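Local coordinates for DUF2520 domain-containing protein (PDB 2I76) that is of unknown function but binds NADPH and is probably an NADP-dependent dehydrogenase, at residues L92-F97 and G127-E132; L177-Y182 and E189-I194. All coordinates share one frame; numbering follows the deposited sequence.

Contact 1: L92-F97 and G127-E132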
ATOM      1  N   LEU A  92      16.188  -7.404 -15.108  1.00 21.75           N
ATOM      2  CA  LEU A  92      17.148  -7.496 -16.205  1.00 22.31           C
ATOM      3  C   LEU A  92      16.984  -6.378 -17.225  1.00 24.38           C
ATOM      4  O   LEU A  92      15.892  -5.821 -17.398  1.00 24.81           O
ATOM      5  CB  LEU A  92      17.036  -8.862 -16.901  1.00 21.70           C
ATOM      6  CG  LEU A  92      17.403 -10.100 -16.068  1.00 21.34           C
ATOM      7  CD1 LEU A  92      16.872 -11.380 -16.709  1.00 19.88           C
ATOM      8  CD2 LEU A  92      18.904 -10.151 -15.896  1.00 18.27           C
ATOM      9  N   SER A  93      18.086  -6.063 -17.903  1.00 25.56           N
ATOM     10  CA  SER A  93      18.124  -5.005 -18.902  1.00 26.30           C
ATOM     11  C   SER A  93      18.176  -5.544 -20.325  1.00 27.66           C
ATOM     12  O   SER A  93      18.601  -6.678 -20.561  1.00 25.80           O
ATOM     13  CB  SER A  93      19.353  -4.133 -18.659  1.00 26.84           C
ATOM     14  OG  SER A  93      19.378  -3.032 -19.540  1.00 31.43           O
ATOM     15  N   SER A  94      17.733  -4.722 -21.268  1.00 30.34           N
ATOM     16  CA  SER A  94      17.769  -5.085 -22.681  1.00 34.07           C
ATOM     17  C   SER A  94      19.197  -5.526 -23.012  1.00 38.34           C
ATOM     18  O   SER A  94      19.413  -6.552 -23.663  1.00 41.31           O
ATOM     19  CB  SER A  94      17.432  -3.873 -23.538  1.00 33.73           C
ATOM     20  OG  SER A  94      18.404  -2.849 -23.349  1.00 31.94           O
ATOM     21  N   GLU A  95      20.163  -4.722 -22.560  1.00 39.74           N
ATOM     22  CA  GLU A  95      21.582  -4.975 -22.770  1.00 39.66           C
ATOM     23  C   GLU A  95      22.009  -6.414 -22.545  1.00 39.26           C
ATOM     24  O   GLU A  95      23.079  -6.818 -22.992  1.00 39.98           O
ATOM     25  CB  GLU A  95      22.418  -4.081 -21.860  1.00 41.47           C
ATOM     26  CG  GLU A  95      22.759  -2.731 -22.453  1.00 45.52           C
ATOM     27  CD  GLU A  95      23.614  -1.900 -21.516  1.00 47.08           C
ATOM     28  OE1 GLU A  95      24.589  -2.455 -20.966  1.00 48.45           O
ATOM     29  OE2 GLU A  95      23.317  -0.697 -21.337  1.00 49.00           O
ATOM     30  N   ILE A  96      21.199  -7.192 -21.843  1.00 38.72           N
ATOM     31  CA  ILE A  96      21.575  -8.572 -21.603  1.00 40.11           C
ATOM     32  C   ILE A  96      21.630  -9.321 -22.938  1.00 39.29           C
ATOM     33  O   ILE A  96      22.192 -10.411 -23.026  1.00 39.16           O
ATOM     34  CB  ILE A  96      20.579  -9.265 -20.637  1.00 40.35           C
ATOM     35  CG1 ILE A  96      21.113 -10.645 -20.242  1.00 41.61           C
ATOM     36  CG2 ILE A  96      19.209  -9.382 -21.283  1.00 41.00           C
ATOM     37  CD1 ILE A  96      20.225 -11.408 -19.261  1.00 41.83           C
ATOM     38  N   PHE A  97      21.069  -8.701 -23.977  1.00 39.16           N
ATOM     39  CA  PHE A  97      21.008  -9.275 -25.328  1.00 37.69           C
ATOM     40  C   PHE A  97      22.283  -9.075 -26.139  1.00 38.29           C
ATOM     41  O   PHE A  97      22.535  -9.804 -27.098  1.00 37.70           O
ATOM     42  CB  PHE A  97      19.825  -8.671 -26.109  1.00 34.67           C
ATOM     43  CG  PHE A  97      18.490  -9.296 -25.796  1.00 30.40           C
ATOM     44  CD1 PHE A  97      17.328  -8.530 -25.820  1.00 29.16           C
ATOM     45  CD2 PHE A  97      18.383 -10.647 -25.520  1.00 28.92           C
ATOM     46  CE1 PHE A  97      16.073  -9.105 -25.573  1.00 27.76           C
ATOM     47  CE2 PHE A  97      17.132 -11.226 -25.274  1.00 28.55           C
ATOM     48  CZ  PHE A  97      15.978 -10.449 -25.302  1.00 26.36           C
ATOM     49  N   GLY A 127       7.698   0.551 -17.866  1.00 33.89           N
ATOM     50  CA  GLY A 127       9.086   0.880 -17.648  1.00 33.84           C
ATOM     51  C   GLY A 127       9.804   0.415 -18.896  1.00 33.52           C
ATOM     52  O   GLY A 127      10.038  -0.782 -19.081  1.00 32.44           O
ATOM     53  N   LEU A 128      10.128   1.355 -19.772  1.00 34.38           N
ATOM     54  CA  LEU A 128      10.817   1.012 -21.002  1.00 35.56           C
ATOM     55  C   LEU A 128      12.291   1.329 -20.815  1.00 36.19           C
ATOM     56  O   LEU A 128      12.673   2.028 -19.877  1.00 36.80           O
ATOM     57  CB  LEU A 128      10.243   1.809 -22.178  1.00 34.85           C
ATOM     58  CG  LEU A 128       8.731   2.051 -22.145  1.00 34.70           C
ATOM     59  CD1 LEU A 128       8.272   2.591 -23.481  1.00 34.14           C
ATOM     60  CD2 LEU A 128       8.009   0.762 -21.826  1.00 35.79           C
ATOM     61  N   GLU A 129      13.107   0.811 -21.721  1.00 37.18           N
ATOM     62  CA  GLU A 129      14.553   0.989 -21.688  1.00 37.43           C
ATOM     63  C   GLU A 129      15.049   0.140 -22.858  1.00 39.27           C
ATOM     64  O   GLU A 129      15.044  -1.092 -22.797  1.00 39.85           O
ATOM     65  CB  GLU A 129      15.091   0.490 -20.333  1.00 34.35           C
ATOM     66  CG  GLU A 129      16.593   0.330 -20.202  1.00 31.11           C
ATOM     67  CD  GLU A 129      17.083  -1.020 -20.702  1.00 31.37           C
ATOM     68  OE1 GLU A 129      17.711  -1.064 -21.784  1.00 33.00           O
ATOM     69  OE2 GLU A 129      16.831  -2.042 -20.025  1.00 29.09           O
ATOM     70  N   GLY A 130      15.437   0.801 -23.941  1.00 41.42           N
ATOM     71  CA  GLY A 130      15.900   0.068 -25.099  1.00 42.19           C
ATOM     72  C   GLY A 130      17.081   0.666 -25.833  1.00 43.89           C
ATOM     73  O   GLY A 130      17.712   1.643 -25.401  1.00 42.55           O
ATOM     74  N   ASP A 131      17.366   0.044 -26.970  1.00 46.43           N
ATOM     75  CA  ASP A 131      18.453   0.434 -27.863  1.00 48.05           C
ATOM     76  C   ASP A 131      18.178   1.820 -28.426  1.00 48.87           C
ATOM     77  O   ASP A 131      17.152   2.420 -28.119  1.00 50.18           O
ATOM     78  CB  ASP A 131      18.552  -0.601 -28.991  1.00 48.08           C
ATOM     79  CG  ASP A 131      19.651  -0.299 -29.960  1.00 48.76           C
ATOM     80  OD1 ASP A 131      19.437   0.509 -30.886  1.00 50.56           O
ATOM     81  OD2 ASP A 131      20.743  -0.871 -29.792  1.00 49.74           O
ATOM     82  N   GLU A 132      19.078   2.338 -29.241  1.00 49.97           N
ATOM     83  CA  GLU A 132      18.849   3.639 -29.828  1.00 51.58           C
ATOM     84  C   GLU A 132      17.630   3.482 -30.735  1.00 52.85           C
ATOM     85  O   GLU A 132      16.653   4.210 -30.626  1.00 53.57           O
ATOM     86  CB  GLU A 132      20.091   4.065 -30.658  1.00 20.39           C
TER

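Contact 2: L177-Y182 and E189-I194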
ATOM      1  N   LEU A 177       3.530  -8.750  10.258  1.00 19.73           N
ATOM      2  CA  LEU A 177       3.693  -8.271  11.621  1.00 20.46           C
ATOM      3  C   LEU A 177       2.357  -8.049  12.322  1.00 20.56           C
ATOM      4  O   LEU A 177       2.195  -8.447  13.473  1.00 22.26           O
ATOM      5  CB  LEU A 177       4.491  -6.971  11.631  1.00 20.81           C
ATOM      6  CG  LEU A 177       5.995  -7.161  11.485  1.00 22.31           C
ATOM      7  CD1 LEU A 177       6.657  -5.801  11.338  1.00 24.23           C
ATOM      8  CD2 LEU A 177       6.544  -7.910  12.702  1.00 21.37           C
ATOM      9  N   SER A 178       1.410  -7.414  11.635  1.00 18.48           N
ATOM     10  CA  SER A 178       0.106  -7.144  12.216  1.00 17.61           C
ATOM     11  C   SER A 178      -0.736  -8.400  12.408  1.00 20.81           C
ATOM     12  O   SER A 178      -1.349  -8.588  13.461  1.00 21.99           O
ATOM     13  CB  SER A 178      -0.658  -6.173  11.345  1.00 15.10           C
ATOM     14  OG  SER A 178       0.071  -4.985  11.199  1.00 15.88           O
ATOM     15  N   LYS A 179      -0.782  -9.254  11.392  1.00 21.79           N
ATOM     16  CA  LYS A 179      -1.565 -10.477  11.502  1.00 22.64           C
ATOM     17  C   LYS A 179      -1.049 -11.267  12.676  1.00 23.53           C
ATOM     18  O   LYS A 179      -1.796 -11.956  13.362  1.00 23.34           O
ATOM     19  CB  LYS A 179      -1.447 -11.331  10.244  1.00 21.40           C
ATOM     20  CG  LYS A 179      -1.961 -12.754  10.427  1.00 18.60           C
ATOM     21  CD  LYS A 179      -1.863 -13.528   9.137  1.00 16.91           C
ATOM     22  CE  LYS A 179      -2.530 -14.880   9.267  1.00 16.83           C
ATOM     23  NZ  LYS A 179      -2.510 -15.641   7.981  1.00 15.45           N
ATOM     24  N   ARG A 180       0.246 -11.162  12.910  1.00 26.09           N
ATOM     25  CA  ARG A 180       0.827 -11.888  14.014  1.00 29.05           C
ATOM     26  C   ARG A 180       0.277 -11.386  15.338  1.00 29.69           C
ATOM     27  O   ARG A 180      -0.074 -12.189  16.209  1.00 31.11           O
ATOM     28  CB  ARG A 180       2.366 -11.802  13.975  1.00 30.44           C
ATOM     29  CG  ARG A 180       3.001 -12.855  13.033  1.00 31.07           C
ATOM     30  CD  ARG A 180       4.510 -12.919  13.156  1.00 29.90           C
ATOM     31  NE  ARG A 180       4.931 -13.084  14.540  1.00 31.59           N
ATOM     32  CZ  ARG A 180       6.170 -12.865  14.967  1.00 33.44           C
ATOM     33  NH1 ARG A 180       7.108 -12.474  14.107  1.00 32.55           N
ATOM     34  NH2 ARG A 180       6.467 -13.018  16.255  1.00 35.04           N
ATOM     35  N   ILE A 181       0.166 -10.070  15.489  1.00 28.96           N
ATOM     36  CA  ILE A 181      -0.340  -9.537  16.745  1.00 28.90           C
ATOM     37  C   ILE A 181      -1.864  -9.558  16.841  1.00 27.26           C
ATOM     38  O   ILE A 181      -2.399  -9.442  17.932  1.00 27.63           O
ATOM     39  CB  ILE A 181       0.215  -8.104  17.041  1.00 29.94           C
ATOM     40  CG1 ILE A 181      -0.837  -7.047  16.749  1.00 30.40           C
ATOM     41  CG2 ILE A 181       1.485  -7.851  16.252  1.00 29.66           C
ATOM     42  CD1 ILE A 181      -1.665  -6.694  17.971  1.00 33.33           C
ATOM     43  N   TYR A 182      -2.561  -9.703  15.716  1.00 26.78           N
ATOM     44  CA  TYR A 182      -4.021  -9.777  15.749  1.00 28.27           C
ATOM     45  C   TYR A 182      -4.410 -11.157  16.187  1.00 29.84           C
ATOM     46  O   TYR A 182      -5.458 -11.352  16.804  1.00 30.37           O
ATOM     47  CB  TYR A 182      -4.644  -9.498  14.382  1.00 25.65           C
ATOM     48  CG  TYR A 182      -4.832  -8.026  14.142  1.00 26.42           C
ATOM     49  CD1 TYR A 182      -4.892  -7.509  12.854  1.00 25.06           C
ATOM     50  CD2 TYR A 182      -4.892  -7.135  15.218  1.00 25.19           C
ATOM     51  CE1 TYR A 182      -4.994  -6.140  12.643  1.00 25.59           C
ATOM     52  CE2 TYR A 182      -4.996  -5.782  15.020  1.00 24.61           C
ATOM     53  CZ  TYR A 182      -5.041  -5.282  13.732  1.00 25.43           C
ATOM     54  OH  TYR A 182      -5.102  -3.918  13.540  1.00 26.38           O
ATOM     55  N   GLU A 189     -10.726 -13.183  11.424  1.00 53.46           N
ATOM     56  CA  GLU A 189     -10.055 -13.087  10.144  1.00 52.21           C
ATOM     57  C   GLU A 189      -9.325 -11.759  10.153  1.00 49.76           C
ATOM     58  O   GLU A 189      -9.920 -10.720   9.860  1.00 50.67           O
ATOM     59  CB  GLU A 189     -11.076 -13.090   9.021  1.00 54.09           C
ATOM     60  CG  GLU A 189     -12.027 -14.258   9.055  1.00 57.74           C
ATOM     61  CD  GLU A 189     -13.416 -13.831   8.654  1.00 61.38           C
ATOM     62  OE1 GLU A 189     -14.075 -13.161   9.481  1.00 64.13           O
ATOM     63  OE2 GLU A 189     -13.841 -14.142   7.514  1.00 62.05           O
ATOM     64  N   PRO A 190      -8.030 -11.773  10.504  1.00 45.54           N
ATOM     65  CA  PRO A 190      -7.224 -10.555  10.551  1.00 41.50           C
ATOM     66  C   PRO A 190      -6.965  -9.950   9.190  1.00 39.64           C
ATOM     67  O   PRO A 190      -6.983  -8.734   9.057  1.00 39.40           O
ATOM     68  CB  PRO A 190      -5.944 -11.016  11.226  1.00 41.90           C
ATOM     69  CG  PRO A 190      -5.824 -12.424  10.774  1.00 42.84           C
ATOM     70  CD  PRO A 190      -7.236 -12.939  10.923  1.00 44.16           C
ATOM     71  N   GLU A 191      -6.731 -10.794   8.183  1.00 37.52           N
ATOM     72  CA  GLU A 191      -6.449 -10.313   6.824  1.00 35.53           C
ATOM     73  C   GLU A 191      -7.452  -9.267   6.358  1.00 36.06           C
ATOM     74  O   GLU A 191      -7.086  -8.311   5.675  1.00 36.80           O
ATOM     75  CB  GLU A 191      -6.438 -11.465   5.810  1.00 34.37           C
ATOM     76  CG  GLU A 191      -5.097 -12.154   5.593  1.00 30.99           C
ATOM     77  CD  GLU A 191      -4.785 -13.170   6.671  1.00 31.52           C
ATOM     78  OE1 GLU A 191      -5.743 -13.657   7.322  1.00 31.77           O
ATOM     79  OE2 GLU A 191      -3.592 -13.493   6.856  1.00 30.72           O
ATOM     80  N   LEU A 192      -8.719  -9.466   6.711  1.00 34.95           N
ATOM     81  CA  LEU A 192      -9.773  -8.536   6.343  1.00 33.33           C
ATOM     82  C   LEU A 192      -9.390  -7.221   6.992  1.00 32.43           C
ATOM     83  O   LEU A 192      -9.148  -6.215   6.329  1.00 31.98           O
ATOM     84  CB  LEU A 192     -11.107  -9.009   6.914  1.00 36.44           C
ATOM     85  CG  LEU A 192     -11.463 -10.490   6.740  1.00 39.37           C
ATOM     86  CD1 LEU A 192     -12.831 -10.773   7.388  1.00 39.71           C
ATOM     87  CD2 LEU A 192     -11.482 -10.848   5.249  1.00 39.93           C
ATOM     88  N   LEU A 193      -9.337  -7.253   8.313  1.00 30.13           N
ATOM     89  CA  LEU A 193      -8.968  -6.095   9.107  1.00 27.95           C
ATOM     90  C   LEU A 193      -7.720  -5.411   8.517  1.00 28.09           C
ATOM     91  O   LEU A 193      -7.685  -4.190   8.359  1.00 26.90           O
ATOM     92  CB  LEU A 193      -8.725  -6.564  10.545  1.00 27.17           C
ATOM     93  CG  LEU A 193      -8.491  -5.580  11.690  1.00 26.38           C
ATOM     94  CD1 LEU A 193      -9.601  -4.523  11.742  1.00 27.12           C
ATOM     95  CD2 LEU A 193      -8.421  -6.373  12.981  1.00 22.92           C
ATOM     96  N   ILE A 194      -6.708  -6.209   8.185  1.00 27.05           N
ATOM     97  CA  ILE A 194      -5.469  -5.701   7.606  1.00 26.15           C
ATOM     98  C   ILE A 194      -5.734  -5.021   6.276  1.00 27.23           C
ATOM     99  O   ILE A 194      -5.266  -3.907   6.031  1.00 29.10           O
ATOM    100  CB  ILE A 194      -4.440  -6.833   7.326  1.00 28.22           C
ATOM    101  CG1 ILE A 194      -4.015  -7.505   8.628  1.00 29.67           C
ATOM    102  CG2 ILE A 194      -3.218  -6.269   6.618  1.00 25.33           C
ATOM    103  CD1 ILE A 194      -3.427  -6.553   9.636  1.00 32.62           C
TER

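Contact 1: L92-F97 and G127-E132
The carboxylate of Glu129 is the flat group of this contact, and two consecutive serines meet it from different directions. Over one face, Ser93 OG donates a hydrogen bond to Glu129 OE2 at 2.8 Å, standing 57° out of the carboxylate plane. The backbone supplies the second grip on the same oxygen: Ser94 N points at the syn lone pair of Glu129 OE2 across 3.1 Å, with a nearly straight N-H...O angle of 166°. Ser94 OG reaches the other oxygen, Glu129 OE1, in a hydrogen bond whose modelled length is too short to be taken literally at this resolution. Glu129 OE1 is also hydrogen-bonded to Ser154 OG, on the loop after strand 149-151. With OE1 held by Ser154 and OE2 by a peptide N-H and Ser93, rotation of the group about CG-CD should be restricted.

The side chain of Glu129 leaves its backbone with CG anti to the N (chi1 168°) and then bends at chi2, which lays the carboxylate against the serines. It makes the bonds across the contact while the backbones stay apart, Ser94 CA and Gly130 CA being 6.0 Å from each other. A second carboxylate lies nearby, Glu95 OE2 being 5.6 Å from Glu129 OE1; the serine donors probably offset the cost of this like-charged neighbour.

Strand 126-128, which leads into segment 127-132, pairs with strands 102-107 and 149-151 at the far end of the mixed sheet. The short 3-10 turn 94-97 comes after strand 85-87. A buried acid thus joins the loop leaving one strand of the Rossmann-type nucleotide-binding fold to the sheet extension beside it.

Contact 2: L177-Y182 and E189-I194
Tyr182 presents one face of its ring to Leu193, whose CD2 methyl sits over it in a CH-pi contact, 3.6 Å from the centroid and only 18° off the ring normal. The leucine side chain crosses the tyrosine at about a right angle; the CD2 methyl lies nearest, with CG behind it. Pro190 CB lies at the ring edge and packs against Tyr182 CB at 3.7 Å. Ile194 CD1 lies between Tyr182 and Ser178, obliquely to Tyr182 CE1 at 3.4 Å and also touching Ser178 CB. With CG1 beside its own backbone N (chi1 -63°), Ile194 carries this terminal methyl toward the opposing helix. An alanine in place of Tyr182 would probably leave Leu193 CD2 without the aromatic face it rests on and open a gap beside Ile194 CD1.

Lys179 passes Pro190 at a slant, fully extended, its CG 3.9 Å from Pro190 CG. Its ammonium group then forms a salt bridge with Glu191, NZ to OE2 at 2.7 Å, although the place of that oxygen is less sure. In the second subunit, Glu211 also pairs with Lys179 NZ, Val210 N is hydrogen-bonded to the same Glu191 OE2, and Ala163 O takes the hydrogen bond of Ser178 OG. These polar ends therefore serve the dimer as well as the helix pair.

The two segments run largely against each other, the axes of these short segments approaching to 9.6 Å at 131°, as the end of helix 171-183 and the start of helix 190-207 in a helical hairpin. Leu187 in the connecting loop touches both Tyr182 and Leu193, while Leu177 and Ile181 pack on helix 223-237.

In the fold
The two contacts lie on opposite sides of the chain's centre, their own centres about 40 Å apart, and share no helix or strand. Contact 1 is partly buried and belongs to the sheet-containing half, where a loop with a 3-10 turn is joined to a segment that begins in a strand, almost wholly by hydrogen bonds around one acid and with little surface covered. Contact 2 lies farther out in the chain yet is the more buried, probably in part because the second subunit packs against it; it covers more area, relies on aliphatic and aromatic packing, and keeps its charges at the flank. Both join parts of one chain, but only contact 2 also borders the second subunit.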